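PDB 1ZOI: esterase from Pseudomonas putida, which probably hydrolyses ester bonds stereoselectively, as an alpha/beta hydrolase fold esterase linked to D-beta-acetylthioisobutyric acid synthesis. Local coordinates for residues D77-V82 against V104-R109. Residues are numbered along the deposited sequence; the frame is centred on the assembly and turned at random.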
loop_
_atom_site.group_PDB
_atom_site.type_symbol
_atom_site.label_atom_id
_atom_site.label_comp_id
_atom_site.label_asym_id
_atom_site.label_seq_id
_atom_site.Cartn_x
_atom_site.Cartn_y
_atom_site.Cartn_z
ATOM N N ASP A 77 10.362 -16.023 18.102
ATOM C CA ASP A 77 11.608 -16.371 17.436
ATOM C C ASP A 77 11.908 -15.350 16.340
ATOM O O ASP A 77 13.070 -15.071 16.040
ATOM C CB ASP A 77 11.542 -17.789 16.861
ATOM C CG ASP A 77 11.490 -18.855 17.945
ATOM O OD1 ASP A 77 11.848 -18.547 19.108
ATOM O OD2 ASP A 77 11.104 -20.003 17.633
ATOM N N ASP A 78 10.865 -14.785 15.735
ATOM C CA ASP A 78 11.078 -13.779 14.705
ATOM C C ASP A 78 11.693 -12.541 15.357
ATOM O O ASP A 78 12.546 -11.880 14.772
ATOM C CB ASP A 78 9.765 -13.422 14.003
ATOM C CG ASP A 78 9.218 -14.571 13.166
ATOM O OD1 ASP A 78 9.988 -15.503 12.842
ATOM O OD2 ASP A 78 8.018 -14.536 12.820
ATOM N N VAL A 79 11.259 -12.230 16.577
ATOM C CA VAL A 79 11.808 -11.084 17.293
ATOM C C VAL A 79 13.303 -11.346 17.488
ATOM O O VAL A 79 14.139 -10.467 17.278
ATOM C CB VAL A 79 11.145 -10.905 18.680
ATOM C CG1 VAL A 79 11.853 -9.796 19.457
ATOM C CG2 VAL A 79 9.671 -10.551 18.515
ATOM N N ALA A 80 13.629 -12.572 17.881
ATOM C CA ALA A 80 15.018 -12.951 18.098
ATOM C C ALA A 80 15.860 -12.720 16.849
ATOM O O ALA A 80 16.998 -12.268 16.941
ATOM C CB ALA A 80 15.101 -14.419 18.529
ATOM N N ALA A 81 15.305 -13.021 15.677
ATOM C CA ALA A 81 16.047 -12.825 14.434
ATOM C C ALA A 81 16.333 -11.342 14.195
ATOM O O ALA A 81 17.423 -10.963 13.744
ATOM C CB ALA A 81 15.264 -13.413 13.258
ATOM N N VAL A 82 15.353 -10.497 14.504
ATOM C CA VAL A 82 15.513 -9.061 14.327
ATOM C C VAL A 82 16.590 -8.538 15.273
ATOM O O VAL A 82 17.497 -7.809 14.861
ATOM C CB VAL A 82 14.180 -8.315 14.594
ATOM C CG1 VAL A 82 14.411 -6.809 14.601
ATOM C CG2 VAL A 82 13.167 -8.673 13.510
ATOM N N VAL A 104 6.352 -10.530 25.972
ATOM C CA VAL A 104 6.446 -11.452 27.099
ATOM C C VAL A 104 6.952 -12.836 26.685
ATOM O O VAL A 104 7.782 -13.428 27.376
ATOM C CB VAL A 104 5.074 -11.575 27.809
ATOM C CG1 VAL A 104 5.102 -12.671 28.847
ATOM C CG2 VAL A 104 4.729 -10.249 28.478
ATOM N N ARG A 105 6.467 -13.356 25.560
ATOM C CA ARG A 105 6.916 -14.670 25.105
ATOM C C ARG A 105 8.385 -14.588 24.686
ATOM O O ARG A 105 9.154 -15.524 24.902
ATOM C CB ARG A 105 6.037 -15.167 23.945
ATOM C CG ARG A 105 6.406 -16.549 23.374
ATOM C CD ARG A 105 6.507 -17.640 24.445
ATOM N NE ARG A 105 5.310 -17.765 25.274
ATOM C CZ ARG A 105 4.238 -18.496 24.974
ATOM N NH1 ARG A 105 4.184 -19.195 23.844
ATOM N NH2 ARG A 105 3.211 -18.527 25.814
ATOM N N TYR A 106 8.781 -13.461 24.102
ATOM C CA TYR A 106 10.168 -13.280 23.687
ATOM C C TYR A 106 11.107 -13.313 24.886
ATOM O O TYR A 106 12.125 -14.009 24.874
ATOM C CB TYR A 106 10.354 -11.944 22.968
ATOM C CG TYR A 106 11.804 -11.646 22.665
ATOM C CD1 TYR A 106 12.514 -12.420 21.747
ATOM C CD2 TYR A 106 12.477 -10.616 23.320
ATOM C CE1 TYR A 106 13.857 -12.180 21.490
ATOM C CE2 TYR A 106 13.827 -10.363 23.072
ATOM C CZ TYR A 106 14.511 -11.149 22.156
ATOM O OH TYR A 106 15.842 -10.912 21.893
ATOM N N MET A 107 10.765 -12.538 25.909
ATOM C CA MET A 107 11.575 -12.449 27.121
ATOM C C MET A 107 11.641 -13.773 27.856
ATOM O O MET A 107 12.540 -13.995 28.673
ATOM C CB MET A 107 11.009 -11.377 28.052
ATOM C CG MET A 107 11.000 -9.985 27.435
ATOM S SD MET A 107 10.275 -8.731 28.488
ATOM C CE MET A 107 8.596 -9.265 28.556
ATOM N N ALA A 108 10.685 -14.648 27.564
ATOM C CA ALA A 108 10.628 -15.953 28.199
ATOM C C ALA A 108 11.436 -17.023 27.459
ATOM O O ALA A 108 12.222 -17.736 28.081
ATOM C CB ALA A 108 9.174 -16.391 28.344
ATOM N N ARG A 109 11.269 -17.160 26.145
ATOM C CA ARG A 109 12.049 -18.191 25.462
ATOM C C ARG A 109 13.411 -17.742 24.945
ATOM O O ARG A 109 14.179 -18.552 24.428
ATOM C CB ARG A 109 11.239 -18.880 24.346
ATOM C CG ARG A 109 10.601 -18.007 23.296
ATOM C CD ARG A 109 9.619 -18.843 22.451
ATOM N NE ARG A 109 10.263 -19.637 21.399
ATOM C CZ ARG A 109 10.034 -20.930 21.178
ATOM N NH1 ARG A 109 9.180 -21.604 21.940
ATOM N NH2 ARG A 109 10.640 -21.552 20.173
#
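Arg-109 holds Asp-77 side-on in a bidentate salt bridge, one nitrogen to each carboxylate oxygen. NE of Arg-109 donates to OD1 of Asp-77 over 3.0 Å, with OD1 at the edge of the guanidinium, close to its plane. This bond is fairly straight (160°). The second bond, from NH2 of Arg-109 to OD2 of Asp-77, is equally long at 3.0 Å and uses the syn lone pair of OD2. It is more bent (135°). The carboxylate and guanidinium planes are well apart, so the pair is twisted, and NE meets OD1 from above the carboxylate plane. OD1 also hydrogen-bonds His-110, while NH1 of Arg-109 pairs with Asp-73, so both charged groups have further partners that should limit their rotation.

The apolar part is centred on the buried ring of Tyr-106. Val-79 CG1 sits over one face in a CH-pi contact, 3.6 Å from the centroid of the Tyr-106 ring and almost over its centre. The first torsion of Val-79 sets CG1 trans to the backbone N, which carries this methyl out over the ring. Ala-80 CB reaches the ring edge in plane, 3.9 Å from Tyr-106 CE1. Beyond the contact, the phenol OH hydrogen-bonds Asp-113, and the rings of His-93 and His-110 also meet Tyr-106.

The axes of segments 77-82 and 104-109 cross at -75°, 9.4 Å apart. Val-79 and Val-82 also touch strand 24-28, placing helix 72-86 against the central sheet. The contact thus joins two helices, 72-86 and 98-109, that flank strand 92-96 in sequence; helix 98-109 follows that strand across a Gly-X-Ser-X-Gly turn, consistent with the nucleophile elbow of alpha/beta hydrolases.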